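Local coordinates for replicase polyprotein 1a (Avian infectious bronchitis virus, PDB 3LD1), which is the nsp2a fragment of the viral replicase polyprotein, of unsettled function but probably serving the coronavirus replication machinery inside the host cell, at residues L6-L19 with A73-L85. The protein carries 3 engineered substitutions. Residues are numbered along the deposited sequence; the frame is centred on the assembly and turned at random.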
loop_
_atom_site.group_PDB
_atom_site.type_symbol
_atom_site.label_atom_id
_atom_site.label_comp_id
_atom_site.label_asym_id
_atom_site.label_seq_id
_atom_site.Cartn_x
_atom_site.Cartn_y
_atom_site.Cartn_z
ATOM N N LEU A 6 15.045 27.071 22.094
ATOM C CA LEU A 6 14.447 27.752 20.967
ATOM C C LEU A 6 15.025 27.305 19.598
ATOM O O LEU A 6 16.186 27.567 19.307
ATOM C CB LEU A 6 14.533 29.279 21.129
ATOM C CG LEU A 6 14.053 29.845 22.501
ATOM C CD1 LEU A 6 14.430 31.347 22.490
ATOM C CD2 LEU A 6 12.514 29.570 22.841
ATOM N N VAL A 7 14.234 26.627 18.758
ATOM C CA VAL A 7 14.822 26.153 17.538
ATOM C C VAL A 7 14.202 26.777 16.328
ATOM O O VAL A 7 12.997 26.657 16.076
ATOM C CB VAL A 7 15.069 24.606 17.449
ATOM C CG1 VAL A 7 14.473 23.838 18.617
ATOM C CG2 VAL A 7 14.670 24.097 16.161
ATOM N N SER A 8 15.073 27.507 15.641
ATOM C CA SER A 8 14.776 28.177 14.435
ATOM C C SER A 8 13.976 27.322 13.437
ATOM O O SER A 8 14.411 26.261 12.988
ATOM C CB SER A 8 16.075 28.588 13.842
ATOM O OG SER A 8 15.825 29.725 13.127
ATOM N N LYS A 9 12.785 27.804 13.137
ATOM C CA LYS A 9 11.839 27.152 12.244
ATOM C C LYS A 9 12.441 26.815 10.885
ATOM O O LYS A 9 12.040 25.799 10.280
ATOM C CB LYS A 9 10.557 28.016 12.065
ATOM C CG LYS A 9 9.573 27.962 13.246
ATOM C CD LYS A 9 8.605 29.161 13.319
ATOM C CE LYS A 9 7.183 28.684 13.561
ATOM N NZ LYS A 9 6.600 29.739 14.293
ATOM N N ASP A 10 13.408 27.629 10.431
ATOM C CA ASP A 10 14.095 27.438 9.134
ATOM C C ASP A 10 15.284 26.477 9.166
ATOM O O ASP A 10 15.961 26.359 8.137
ATOM C CB ASP A 10 14.601 28.787 8.576
ATOM C CG ASP A 10 15.553 29.499 9.558
ATOM O OD1 ASP A 10 16.194 30.516 9.201
ATOM O OD2 ASP A 10 15.640 29.014 10.716
ATOM N N ILE A 11 15.578 25.814 10.301
ATOM C CA ILE A 11 16.802 24.991 10.294
ATOM C C ILE A 11 16.882 24.032 9.067
ATOM O O ILE A 11 15.841 23.483 8.635
ATOM C CB ILE A 11 16.959 24.233 11.570
ATOM C CG1 ILE A 11 15.680 23.462 11.898
ATOM C CG2 ILE A 11 17.384 25.210 12.738
ATOM C CD1 ILE A 11 15.943 22.480 13.002
ATOM N N PRO A 12 18.088 23.852 8.479
ATOM C CA PRO A 12 18.172 22.975 7.271
ATOM C C PRO A 12 17.792 21.563 7.566
ATOM O O PRO A 12 17.787 21.168 8.735
ATOM C CB PRO A 12 19.627 23.093 6.767
ATOM C CG PRO A 12 20.396 23.950 7.772
ATOM C CD PRO A 12 19.375 24.473 8.855
ATOM N N GLU A 13 17.405 20.815 6.522
ATOM C CA GLU A 13 16.892 19.442 6.676
ATOM C C GLU A 13 17.889 18.600 7.469
ATOM O O GLU A 13 17.518 17.697 8.232
ATOM C CB GLU A 13 16.763 18.726 5.320
ATOM C CG GLU A 13 15.692 19.111 4.329
ATOM C CD GLU A 13 15.937 20.484 3.714
ATOM O OE1 GLU A 13 16.998 21.155 3.904
ATOM O OE2 GLU A 13 15.020 20.918 3.022
ATOM N N GLN A 14 19.167 18.787 7.227
ATOM C CA GLN A 14 20.097 17.843 7.852
ATOM C C GLN A 14 20.170 18.053 9.332
ATOM O O GLN A 14 20.587 17.173 10.059
ATOM C CB GLN A 14 21.499 18.000 7.305
ATOM C CG GLN A 14 21.985 19.404 7.478
ATOM C CD GLN A 14 22.915 19.780 6.367
ATOM O OE1 GLN A 14 22.842 20.926 5.789
ATOM N NE2 GLN A 14 23.802 18.817 6.012
ATOM N N LEU A 15 19.765 19.228 9.769
ATOM C CA LEU A 15 20.077 19.683 11.110
ATOM C C LEU A 15 18.829 19.266 11.804
ATOM O O LEU A 15 18.860 18.612 12.891
ATOM C CB LEU A 15 20.244 21.200 11.161
ATOM C CG LEU A 15 20.381 21.724 12.604
ATOM C CD1 LEU A 15 21.692 21.197 13.242
ATOM C CD2 LEU A 15 20.344 23.262 12.703
ATOM N N CYS A 16 17.734 19.548 11.122
ATOM C CA CYS A 16 16.494 19.072 11.586
ATOM C C CYS A 16 16.521 17.553 11.853
ATOM O O CYS A 16 16.033 17.060 12.877
ATOM C CB CYS A 16 15.377 19.393 10.595
ATOM S SG CYS A 16 13.927 19.038 11.632
ATOM N N ASP A 17 17.116 16.827 10.937
ATOM C CA ASP A 17 17.288 15.395 11.098
ATOM C C ASP A 17 18.154 15.041 12.309
ATOM O O ASP A 17 17.821 14.105 13.105
ATOM C CB ASP A 17 17.978 14.775 9.836
ATOM C CG ASP A 17 17.013 14.521 8.675
ATOM O OD1 ASP A 17 17.519 14.360 7.551
ATOM O OD2 ASP A 17 15.780 14.431 8.894
ATOM N N ALA A 18 19.271 15.760 12.456
ATOM C CA ALA A 18 20.130 15.387 13.593
ATOM C C ALA A 18 19.398 15.673 14.882
ATOM O O ALA A 18 19.466 14.863 15.792
ATOM C CB ALA A 18 21.421 16.082 13.580
ATOM N N LEU A 19 18.739 16.837 14.977
ATOM C CA LEU A 19 17.941 17.170 16.179
ATOM C C LEU A 19 16.950 16.025 16.368
ATOM O O LEU A 19 17.058 15.274 17.314
ATOM C CB LEU A 19 17.187 18.464 15.993
ATOM C CG LEU A 19 16.139 18.866 17.047
ATOM C CD1 LEU A 19 16.739 18.902 18.460
ATOM C CD2 LEU A 19 15.519 20.235 16.654
ATOM N N ALA A 73 18.500 32.668 25.892
ATOM C CA ALA A 73 17.919 31.358 25.784
ATOM C C ALA A 73 19.023 30.482 25.215
ATOM O O ALA A 73 20.086 30.988 24.859
ATOM C CB ALA A 73 16.706 31.421 24.894
ATOM N N LYS A 74 18.805 29.178 25.180
ATOM C CA LYS A 74 19.605 28.345 24.295
ATOM C C LYS A 74 18.893 28.217 22.947
ATOM O O LYS A 74 17.731 27.820 22.884
ATOM C CB LYS A 74 19.863 26.995 24.925
ATOM C CG LYS A 74 20.458 27.097 26.322
ATOM C CD LYS A 74 20.874 25.741 26.828
ATOM C CE LYS A 74 21.814 25.845 28.005
ATOM N NZ LYS A 74 20.965 25.647 29.189
ATOM N N VAL A 75 19.605 28.580 21.886
ATOM C CA VAL A 75 19.075 28.642 20.514
ATOM C C VAL A 75 19.807 27.723 19.463
ATOM O O VAL A 75 21.017 27.835 19.280
ATOM C CB VAL A 75 19.118 30.115 19.942
ATOM C CG1 VAL A 75 18.569 30.159 18.513
ATOM C CG2 VAL A 75 18.385 31.086 20.829
ATOM N N LEU A 76 19.047 26.880 18.753
ATOM C CA LEU A 76 19.496 26.164 17.560
ATOM C C LEU A 76 19.127 26.971 16.299
ATOM O O LEU A 76 17.947 27.093 15.933
ATOM C CB LEU A 76 18.887 24.767 17.569
ATOM C CG LEU A 76 19.620 23.772 16.700
ATOM C CD1 LEU A 76 21.032 23.476 17.251
ATOM C CD2 LEU A 76 18.808 22.482 16.558
ATOM N N LYS A 77 20.136 27.567 15.676
ATOM C CA LYS A 77 19.946 28.388 14.520
ATOM C C LYS A 77 20.209 27.634 13.223
ATOM O O LYS A 77 20.815 26.572 13.250
ATOM C CB LYS A 77 20.906 29.557 14.617
ATOM C CG LYS A 77 20.627 30.420 15.888
ATOM C CD LYS A 77 21.310 31.825 15.879
ATOM C CE LYS A 77 22.875 31.692 15.806
ATOM N NZ LYS A 77 23.568 32.105 17.087
ATOM N N ALA A 78 19.758 28.193 12.100
ATOM C CA ALA A 78 20.017 27.702 10.748
ATOM C C ALA A 78 21.464 27.329 10.455
ATOM O O ALA A 78 21.748 26.429 9.666
ATOM C CB ALA A 78 19.541 28.728 9.719
ATOM N N THR A 79 22.400 28.008 11.095
ATOM C CA THR A 79 23.826 27.776 10.831
ATOM C C THR A 79 24.565 26.893 11.871
ATOM O O THR A 79 25.769 26.598 11.708
ATOM C CB THR A 79 24.504 29.137 10.649
ATOM O OG1 THR A 79 23.927 30.075 11.569
ATOM C CG2 THR A 79 24.249 29.647 9.205
ATOM N N SER A 80 23.842 26.431 12.898
ATOM C CA SER A 80 24.414 25.553 13.909
ATOM C C SER A 80 24.968 24.248 13.351
ATOM O O SER A 80 24.459 23.778 12.323
ATOM C CB SER A 80 23.334 25.173 14.876
ATOM O OG SER A 80 22.815 26.333 15.395
ATOM N N LYS A 81 25.929 23.627 14.050
ATOM C CA LYS A 81 26.568 22.364 13.637
ATOM C C LYS A 81 26.108 21.231 14.525
ATOM O O LYS A 81 25.321 21.454 15.423
ATOM C CB LYS A 81 28.095 22.454 13.748
ATOM C CG LYS A 81 28.760 23.409 12.799
ATOM C CD LYS A 81 28.836 22.847 11.365
ATOM C CE LYS A 81 27.662 23.414 10.536
ATOM N NZ LYS A 81 28.158 24.489 9.656
ATOM N N LEU A 82 26.594 20.010 14.278
ATOM C CA LEU A 82 26.351 18.946 15.262
ATOM C C LEU A 82 26.894 19.366 16.630
ATOM O O LEU A 82 26.282 19.060 17.649
ATOM C CB LEU A 82 26.966 17.579 14.864
ATOM C CG LEU A 82 26.515 16.405 15.799
ATOM C CD1 LEU A 82 25.012 16.374 16.012
ATOM C CD2 LEU A 82 26.892 15.021 15.437
ATOM N N ALA A 83 28.042 20.053 16.625
ATOM C CA ALA A 83 28.747 20.520 17.834
ATOM C C ALA A 83 27.836 21.393 18.720
ATOM O O ALA A 83 27.767 21.207 19.943
ATOM C CB ALA A 83 30.025 21.285 17.443
ATOM N N ASP A 84 27.121 22.324 18.098
ATOM C CA ASP A 84 26.248 23.263 18.833
ATOM C C ASP A 84 25.090 22.557 19.523
ATOM O O ASP A 84 24.704 22.850 20.657
ATOM C CB ASP A 84 25.806 24.378 17.893
ATOM C CG ASP A 84 27.026 25.131 17.274
ATOM O OD1 ASP A 84 27.840 25.706 18.072
ATOM O OD2 ASP A 84 27.218 25.115 16.030
ATOM N N LEU A 85 24.632 21.546 18.826
ATOM C CA LEU A 85 23.643 20.627 19.252
ATOM C C LEU A 85 24.103 19.791 20.409
ATOM O O LEU A 85 23.360 19.638 21.385
ATOM C CB LEU A 85 23.367 19.714 18.065
ATOM C CG LEU A 85 22.138 18.855 18.035
ATOM C CD1 LEU A 85 20.927 19.682 17.965
ATOM C CD2 LEU A 85 22.210 18.108 16.770
#
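Parallel strand pairing, L6 with V75 and V7 with L76, joins strand 4-8 to the edge strand 74-76 of a mixed four-stranded sheet, and the helix after each strand extends the contact on the side of the sheet carrying V7 and L76. Three backbone hydrogen bonds zip the strands: L6 N to K74 O (2.9 Å), L76 N to L6 O, and S8 N to L76 O. L6 O also receives a CA-H...O contact from V75. The L6 side chain lies against A73 CB on the face shared with V75; on the other face V7 and L76 meet CB to CB. Both chains then leave the sheet by type I turns, S8 to I11 and K77 to S80. In the first, S8 OG donates to D10 OD2 in a short bond, on the syn side but tilted 23° out of the carboxylate plane; in the second, K77 O is gripped by both S80 N and S80 OG. Just past the first turn, the ring of P12 lies against A78 of the second, CD 3.2 Å from A78 O. On the V7 and L76 face of the sheet, L76 is the central apolar residue. Its CG, anti to the backbone N (chi1 -160°), faces the tip of L15, whose CD2 stands 4.1 Å from it and 3.4 Å from K77 O; L19 slides past L76 in the opposite direction, CD2 to CD2 4.0 Å. K81 sits at the N-cap of helix 82-89, and D84 OD2 takes its N-H; the helix adds L85, with CD2 3.9 Å from A18 CB. Strand 57-64 lies on the other flank of strand 4-8 and bonds V7 through K62 and V64; helix 30-46 covers V7 with L44 and holds D17 through a salt bridge from R37, and helix 93-103 packs R96 and R99 on L82.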